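NMB1025 protein (Neisseria meningitidis serogroup B, PDB 3KJJ) is of unknown function but belongs to the YjgF/RutC family, whose better-known members act as enamine or imine deaminases, and forms a trimer. Local coordinates at residues 21-26 with 30-35; 52-57 with 114-119. All coordinates share one frame; numbering follows the deposited sequence.

Contact 1: residues 21-26 with 30-35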
ATOM      1  N   SER B  21     -11.558  10.122  -3.205  1.00 17.82           N
ATOM      2  CA  SER B  21     -11.632  11.015  -2.055  1.00 17.32           C
ATOM      3  C   SER B  21     -10.237  11.275  -1.528  1.00 15.53           C
ATOM      4  O   SER B  21      -9.393  10.369  -1.484  1.00 14.05           O
ATOM      5  CB  SER B  21     -12.493  10.431  -0.928  1.00 19.31           C
ATOM      6  OG  SER B  21     -13.872  10.457  -1.257  1.00 18.33           O
ATOM      7  N   GLU B  22     -10.006  12.508  -1.089  1.00 15.16           N
ATOM      8  CA  GLU B  22      -8.721  12.876  -0.515  1.00 17.78           C
ATOM      9  C   GLU B  22      -8.442  12.081   0.742  1.00 16.30           C
ATOM     10  O   GLU B  22      -7.294  11.723   1.030  1.00 17.93           O
ATOM     11  CB  GLU B  22      -8.686  14.374  -0.208  1.00 18.90           C
ATOM     12  CG  GLU B  22      -8.779  15.257  -1.442  1.00 26.64           C
ATOM     13  CD  GLU B  22      -7.524  15.221  -2.312  1.00 29.01           C
ATOM     14  OE1 GLU B  22      -6.639  14.346  -2.110  1.00 20.90           O
ATOM     15  OE2 GLU B  22      -7.441  16.077  -3.214  1.00 30.71           O
ATOM     16  N   ALA B  23      -9.501  11.814   1.500  1.00 17.78           N
ATOM     17  CA  ALA B  23      -9.387  11.044   2.734  1.00 15.52           C
ATOM     18  C   ALA B  23     -10.628  10.190   2.922  1.00 17.13           C
ATOM     19  O   ALA B  23     -11.733  10.591   2.554  1.00 16.52           O
ATOM     20  CB  ALA B  23      -9.196  11.955   3.900  1.00 17.89           C
ATOM     21  N   VAL B  24     -10.418   9.001   3.475  1.00 17.55           N
ATOM     22  CA  VAL B  24     -11.482   8.065   3.800  1.00 17.74           C
ATOM     23  C   VAL B  24     -11.161   7.493   5.176  1.00 18.87           C
ATOM     24  O   VAL B  24     -10.013   7.128   5.443  1.00 17.79           O
ATOM     25  CB  VAL B  24     -11.575   6.919   2.770  1.00 16.33           C
ATOM     26  CG1 VAL B  24     -12.538   5.850   3.252  1.00 17.74           C
ATOM     27  CG2 VAL B  24     -12.004   7.450   1.388  1.00 14.94           C
ATOM     28  N   GLY B  25     -12.169   7.436   6.048  1.00 19.86           N
ATOM     29  CA  GLY B  25     -11.986   6.962   7.412  1.00 23.05           C
ATOM     30  C   GLY B  25     -13.045   5.984   7.873  1.00 25.58           C
ATOM     31  O   GLY B  25     -14.239   6.224   7.663  1.00 24.25           O
ATOM     32  N   ALA B  26     -12.591   4.909   8.528  1.00 22.67           N
ATOM     33  CA  ALA B  26     -13.440   3.814   9.016  1.00 22.77           C
ATOM     34  C   ALA B  26     -12.796   3.107  10.209  1.00 23.31           C
ATOM     35  O   ALA B  26     -11.624   2.721  10.151  1.00 21.18           O
ATOM     36  CB  ALA B  26     -13.738   2.806   7.891  1.00 20.97           C
ATOM     37  N   ILE B  30      -7.468   5.758   8.795  1.00 22.60           N
ATOM     38  CA  ILE B  30      -7.582   6.855   7.841  1.00 19.04           C
ATOM     39  C   ILE B  30      -6.678   6.535   6.650  1.00 18.43           C
ATOM     40  O   ILE B  30      -5.503   6.219   6.834  1.00 16.59           O
ATOM     41  CB  ILE B  30      -7.152   8.184   8.497  1.00 18.24           C
ATOM     42  CG1 ILE B  30      -8.196   8.638   9.529  1.00 17.70           C
ATOM     43  CG2 ILE B  30      -6.912   9.286   7.438  1.00 15.40           C
ATOM     44  CD1 ILE B  30      -7.651   9.598  10.577  1.00 15.90           C
ATOM     45  N   PHE B  31      -7.243   6.586   5.448  1.00 16.36           N
ATOM     46  CA  PHE B  31      -6.490   6.365   4.221  1.00 13.54           C
ATOM     47  C   PHE B  31      -6.507   7.655   3.398  1.00 15.89           C
ATOM     48  O   PHE B  31      -7.574   8.162   3.051  1.00 15.99           O
ATOM     49  CB  PHE B  31      -7.079   5.180   3.435  1.00 10.66           C
ATOM     50  CG  PHE B  31      -6.932   3.858   4.135  1.00 16.98           C
ATOM     51  CD1 PHE B  31      -5.874   3.010   3.824  1.00 22.60           C
ATOM     52  CD2 PHE B  31      -7.843   3.467   5.116  1.00 18.13           C
ATOM     53  CE1 PHE B  31      -5.727   1.777   4.469  1.00 25.21           C
ATOM     54  CE2 PHE B  31      -7.704   2.242   5.771  1.00 24.12           C
ATOM     55  CZ  PHE B  31      -6.649   1.396   5.443  1.00 19.81           C
ATOM     56  N   LEU B  32      -5.332   8.219   3.126  1.00 15.31           N
ATOM     57  CA  LEU B  32      -5.262   9.389   2.246  1.00 13.97           C
ATOM     58  C   LEU B  32      -4.992   8.951   0.800  1.00 14.75           C
ATOM     59  O   LEU B  32      -4.223   8.013   0.575  1.00 12.85           O
ATOM     60  CB  LEU B  32      -4.171  10.361   2.701  1.00 15.67           C
ATOM     61  CG  LEU B  32      -4.131  10.968   4.108  1.00 18.04           C
ATOM     62  CD1 LEU B  32      -3.141  12.156   4.155  1.00 13.77           C
ATOM     63  CD2 LEU B  32      -5.508  11.423   4.570  1.00 20.99           C
ATOM     64  N   SER B  33      -5.621   9.626  -0.167  1.00 16.94           N
ATOM     65  CA  SER B  33      -5.222   9.496  -1.573  1.00 12.89           C
ATOM     66  C   SER B  33      -3.738   9.838  -1.623  1.00 11.75           C
ATOM     67  O   SER B  33      -3.228  10.544  -0.755  1.00 12.43           O
ATOM     68  CB  SER B  33      -6.000  10.476  -2.485  1.00 13.37           C
ATOM     69  OG  SER B  33      -7.260   9.960  -2.889  1.00 18.18           O
ATOM     70  N   GLY B  34      -3.044   9.326  -2.636  1.00 13.63           N
ATOM     71  CA  GLY B  34      -1.689   9.765  -2.913  1.00 11.29           C
ATOM     72  C   GLY B  34      -1.675  11.262  -3.153  1.00 13.69           C
ATOM     73  O   GLY B  34      -2.413  11.791  -3.999  1.00 16.91           O
HETATM   74  N   MSE B  35      -0.830  11.951  -2.407  1.00 13.33           N
HETATM   75  CA  MSE B  35      -0.796  13.406  -2.485  1.00 14.93           C
HETATM   76  C   MSE B  35       0.347  13.777  -3.402  1.00 14.94           C
HETATM   77  O   MSE B  35       1.454  13.261  -3.275  1.00 14.75           O
HETATM   78  CB  MSE B  35      -0.645  14.043  -1.112  1.00 15.14           C
HETATM   79  CG  MSE B  35      -1.803  13.736  -0.148  1.00 18.99           C
HETATM   80 SE   MSE B  35      -3.451  14.774  -0.397  1.00 26.61          SE
HETATM   81  CE  MSE B  35      -4.534  13.864   0.928  1.00 18.10           C
TER
HETATM   82  O   HOH W   1      -4.896  14.205  -4.031  1.00 14.95           O

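Contact 2: residues 52-57 with 114-119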
ATOM      1  N   ALA B  52       2.528  19.378   3.479  1.00 15.30           N
ATOM      2  CA  ALA B  52       1.568  20.393   3.950  1.00 16.28           C
ATOM      3  C   ALA B  52       0.114  20.012   3.671  1.00 15.62           C
ATOM      4  O   ALA B  52      -0.756  20.169   4.533  1.00 14.60           O
ATOM      5  CB  ALA B  52       1.899  21.788   3.364  1.00 19.90           C
ATOM      6  N   GLN B  53      -0.137  19.471   2.482  1.00 17.09           N
ATOM      7  CA  GLN B  53      -1.419  18.841   2.158  1.00 16.08           C
ATOM      8  C   GLN B  53      -1.774  17.727   3.125  1.00 13.70           C
ATOM      9  O   GLN B  53      -2.912  17.650   3.607  1.00 13.99           O
ATOM     10  CB  GLN B  53      -1.380  18.250   0.750  1.00 18.71           C
ATOM     11  CG  GLN B  53      -1.329  19.267  -0.367  1.00 15.40           C
ATOM     12  CD  GLN B  53      -1.225  18.594  -1.716  1.00 10.99           C
ATOM     13  OE1 GLN B  53      -2.110  17.849  -2.111  1.00 16.16           O
ATOM     14  NE2 GLN B  53      -0.127  18.841  -2.420  1.00 14.90           N
ATOM     15  N   ILE B  54      -0.806  16.852   3.402  1.00 14.32           N
ATOM     16  CA  ILE B  54      -1.049  15.734   4.301  1.00 13.03           C
ATOM     17  C   ILE B  54      -1.479  16.250   5.670  1.00 15.13           C
ATOM     18  O   ILE B  54      -2.477  15.764   6.226  1.00 15.35           O
ATOM     19  CB  ILE B  54       0.149  14.739   4.352  1.00 15.87           C
ATOM     20  CG1 ILE B  54       0.162  13.889   3.069  1.00 10.52           C
ATOM     21  CG2 ILE B  54       0.048  13.841   5.581  1.00 17.18           C
ATOM     22  CD1 ILE B  54       1.486  13.190   2.741  1.00 10.81           C
ATOM     23  N   ASP B  55      -0.754  17.255   6.169  1.00 15.53           N
ATOM     24  CA  ASP B  55      -1.095  17.945   7.412  1.00 18.79           C
ATOM     25  C   ASP B  55      -2.550  18.419   7.382  1.00 17.51           C
ATOM     26  O   ASP B  55      -3.291  18.198   8.329  1.00 15.34           O
ATOM     27  CB  ASP B  55      -0.176  19.150   7.660  1.00 19.15           C
ATOM     28  CG  ASP B  55       1.233  18.756   8.096  1.00 22.86           C
ATOM     29  OD1 ASP B  55       1.441  17.619   8.572  1.00 21.50           O
ATOM     30  OD2 ASP B  55       2.137  19.615   7.977  1.00 21.03           O
ATOM     31  N   ARG B  56      -2.952  19.044   6.281  1.00 18.22           N
ATOM     32  CA  ARG B  56      -4.295  19.614   6.168  1.00 18.30           C
ATOM     33  C   ARG B  56      -5.373  18.529   6.157  1.00 16.04           C
ATOM     34  O   ARG B  56      -6.379  18.656   6.855  1.00 16.80           O
ATOM     35  CB  ARG B  56      -4.414  20.560   4.967  1.00 18.19           C
ATOM     36  CG  ARG B  56      -3.703  21.909   5.162  1.00 20.87           C
ATOM     37  CD  ARG B  56      -4.123  22.963   4.116  1.00 20.21           C
ATOM     38  NE  ARG B  56      -3.868  22.535   2.736  1.00 17.41           N
ATOM     39  CZ  ARG B  56      -2.708  22.691   2.095  1.00 23.95           C
ATOM     40  NH1 ARG B  56      -1.679  23.261   2.706  1.00 16.25           N
ATOM     41  NH2 ARG B  56      -2.573  22.267   0.836  1.00 22.79           N
ATOM     42  N   TRP B  57      -5.133  17.441   5.421  1.00 12.96           N
ATOM     43  CA  TRP B  57      -6.091  16.334   5.361  1.00 14.81           C
ATOM     44  C   TRP B  57      -6.137  15.478   6.624  1.00 15.72           C
ATOM     45  O   TRP B  57      -7.193  14.952   6.971  1.00 18.90           O
ATOM     46  CB  TRP B  57      -5.894  15.472   4.099  1.00 13.86           C
ATOM     47  CG  TRP B  57      -6.293  16.221   2.839  1.00 12.34           C
ATOM     48  CD1 TRP B  57      -5.461  16.644   1.840  1.00 15.72           C
ATOM     49  CD2 TRP B  57      -7.612  16.653   2.470  1.00 13.48           C
ATOM     50  NE1 TRP B  57      -6.175  17.295   0.872  1.00 13.42           N
ATOM     51  CE2 TRP B  57      -7.499  17.322   1.234  1.00 11.09           C
ATOM     52  CE3 TRP B  57      -8.875  16.554   3.072  1.00 14.63           C
ATOM     53  CZ2 TRP B  57      -8.601  17.884   0.581  1.00 17.79           C
ATOM     54  CZ3 TRP B  57      -9.973  17.103   2.416  1.00 17.10           C
ATOM     55  CH2 TRP B  57      -9.827  17.760   1.182  1.00 23.92           C
ATOM     56  N   VAL B 114       7.402  13.623  -6.764  1.00 16.62           N
ATOM     57  CA  VAL B 114       7.058  12.901  -5.531  1.00 15.02           C
ATOM     58  C   VAL B 114       5.542  12.779  -5.320  1.00 16.21           C
ATOM     59  O   VAL B 114       4.769  13.661  -5.698  1.00 16.53           O
ATOM     60  CB  VAL B 114       7.755  13.533  -4.273  1.00 16.75           C
ATOM     61  CG1 VAL B 114       7.253  14.981  -4.022  1.00  9.51           C
ATOM     62  CG2 VAL B 114       7.592  12.651  -3.026  1.00 12.26           C
ATOM     63  N   GLU B 115       5.139  11.656  -4.738  1.00 13.81           N
ATOM     64  CA  GLU B 115       3.764  11.408  -4.341  1.00 13.35           C
ATOM     65  C   GLU B 115       3.846  10.596  -3.056  1.00 12.00           C
ATOM     66  O   GLU B 115       4.620   9.648  -2.968  1.00 11.67           O
ATOM     67  CB  GLU B 115       3.004  10.642  -5.443  1.00 13.93           C
ATOM     68  CG  GLU B 115       1.528  10.357  -5.145  1.00 20.45           C
ATOM     69  CD  GLU B 115       0.746   9.854  -6.362  1.00 20.35           C
ATOM     70  OE1 GLU B 115       1.204  10.045  -7.507  1.00 20.65           O
ATOM     71  OE2 GLU B 115      -0.343   9.277  -6.173  1.00 23.10           O
ATOM     72  N   ILE B 116       3.066  10.976  -2.048  1.00 14.01           N
ATOM     73  CA  ILE B 116       3.114  10.268  -0.765  1.00 13.72           C
ATOM     74  C   ILE B 116       1.719   9.802  -0.372  1.00 14.51           C
ATOM     75  O   ILE B 116       0.764  10.598  -0.350  1.00 12.86           O
ATOM     76  CB  ILE B 116       3.763  11.124   0.354  1.00 15.47           C
ATOM     77  CG1 ILE B 116       5.173  11.563  -0.059  1.00 16.39           C
ATOM     78  CG2 ILE B 116       3.784  10.356   1.691  1.00 13.33           C
ATOM     79  CD1 ILE B 116       5.872  12.528   0.915  1.00 13.36           C
ATOM     80  N   LYS B 117       1.632   8.505  -0.084  1.00 13.68           N
ATOM     81  CA  LYS B 117       0.401   7.825   0.285  1.00 16.69           C
ATOM     82  C   LYS B 117       0.454   7.437   1.756  1.00 15.47           C
ATOM     83  O   LYS B 117       1.332   6.683   2.177  1.00 18.94           O
ATOM     84  CB  LYS B 117       0.230   6.574  -0.574  1.00 14.21           C
ATOM     85  CG  LYS B 117      -1.011   5.732  -0.256  1.00 19.26           C
ATOM     86  CD  LYS B 117      -2.176   6.140  -1.113  1.00 29.19           C
ATOM     87  CE  LYS B 117      -3.138   4.991  -1.277  1.00 28.22           C
ATOM     88  NZ  LYS B 117      -4.461   5.475  -1.763  1.00 21.10           N
ATOM     89  N   ILE B 118      -0.517   7.930   2.522  1.00 15.44           N
ATOM     90  CA  ILE B 118      -0.509   7.827   3.982  1.00 13.25           C
ATOM     91  C   ILE B 118      -1.656   6.948   4.477  1.00 12.26           C
ATOM     92  O   ILE B 118      -2.769   7.020   3.946  1.00  9.26           O
ATOM     93  CB  ILE B 118      -0.699   9.236   4.631  1.00 16.70           C
ATOM     94  CG1 ILE B 118       0.476  10.164   4.320  1.00 11.76           C
ATOM     95  CG2 ILE B 118      -0.937   9.130   6.144  1.00 11.77           C
ATOM     96  CD1 ILE B 118       1.783   9.780   4.960  1.00 10.61           C
ATOM     97  N   THR B 119      -1.353   6.128   5.488  1.00 12.16           N
ATOM     98  CA  THR B 119      -2.332   5.477   6.349  1.00 14.66           C
ATOM     99  C   THR B 119      -2.107   6.009   7.764  1.00 14.35           C
ATOM    100  O   THR B 119      -0.966   6.065   8.249  1.00 13.68           O
ATOM    101  CB  THR B 119      -2.163   3.937   6.366  1.00 16.10           C
ATOM    102  OG1 THR B 119      -1.981   3.451   5.027  1.00 16.96           O
ATOM    103  CG2 THR B 119      -3.401   3.240   6.990  1.00 11.76           C
TER

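Contact 1: residues 21-26 with 30-35
With chi1 at -85°, Ser33 OG stands beside its own backbone N and donates to Ser21 O at 2.6 Å, from above the carbonyl plane. Glu22 and Met35, a selenomethionine, are both bent at chi2 (-70° and -79°), which folds their ends back until the carboxylate oxygen Glu22 OE1 lies 3.6 Å from Met35 SE, the two side chains running at a slant to each other. A water is hydrogen-bonded to Glu22 OE1 at 2.6 Å, with at most a weak, long link on to Gly34 O. Met35 CE also packs against Glu22 O. That carbonyl accepts Ser33 N at 2.9 Å, again from above its plane, and takes a CA-H...O contact from Leu32. Beyond Glu22 the pairing becomes regular antiparallel sheet. Val24 and Phe31 form a hydrogen-bonded pair, with Val24 N giving to Phe31 O at 3.0 Å and Phe31 N to Val24 O at 2.8 Å; the second bond is nearly straight. The flanking pairs, Ala23 with Leu32 and Gly25 with Ile30, are non-hydrogen-bonded. Ala23 CB touches the Leu32 CD2 branch at 3.8 Å on the face that helix 43-60 covers, whereas Val24 and Phe31 put their side chains on the other face, where Ala99 and Leu69 of the second subunit pack on them. On its far edge, 21-26 pairs with strand 11-16 through a classic beta bulge, Glu22 and Ala23 both facing Phe14. Ser33 OG is hydrogen-bonded to Arg100 N of the second subunit as well, and Ser21 OG to Thr16 OG1 and to Thr97 O of that subunit. The hairpin is thus held by backbone bonds along its strands, while at the Ser33 end a buried hydroxyl ties its two segments to the neighbouring subunit.

Contact 2: residues 52-57 with 114-119
Segment 52-57, part of helix 43-60, lies over segment 114-119 of strand 114-121 with no hydrogen bond between them, the nearest CA atoms, those of Ile54 and Ile118, being 7.9 Å apart. Ile54 alone bridges the gap from the helix. Its CG1 branch leaves CB opposite the carbonyl carbon (chi1 -75°) and extends further at chi2 161°, which carries the CD1 methyl down to the strand. There CD1 meets Ile118 CG1 at 3.6 Å and Ile116 CG2 at 3.8 Å. The approach differs between the two: Ile54 and Ile118 come tip to tip, with Ile54 CG2 also 3.9 Å from Ile118 CG1, while Ile116 is crossed at about a right angle. Ile116 and Ile118, two residues apart, point to the same side of the strand, and Lys117 between them points away, its NZ making a salt bridge with Asp70 of the second subunit. Leu32 touches both Ile54 and Ile118, and Val50 and Leu51 pack on Ile116, continuing the apolar layer. Helix 43-60 packed on one face of a mixed sheet through branched aliphatic side chains is typical of the alpha/beta fold of the YjgF family, in which the other sheet face turns toward neighbouring subunits.

Overall arrangement
Both contacts are buried, but contact 2 lies close to the centre of the chain, whereas contact 1 sits about 9 Å from it, measured between centres. They share one sheet: strand 29-32 is the neighbour of strand 114-121, and Leu32 N with Ile118 O and Met35 N with Ile116 O are probable hydrogen bonds joining them. Helix 43-60 follows strand 29-32 in the chain and serves both, since Met35 of contact 1 packs on Trp57 of the helical segment. Polar backbone pairing mainly joins 21-26 to 30-35, aliphatic carbon alone 52-57 to 114-119. Both reach the second subunit, contact 1 through several residues, contact 2 from the side of the strand that Lys117 occupies.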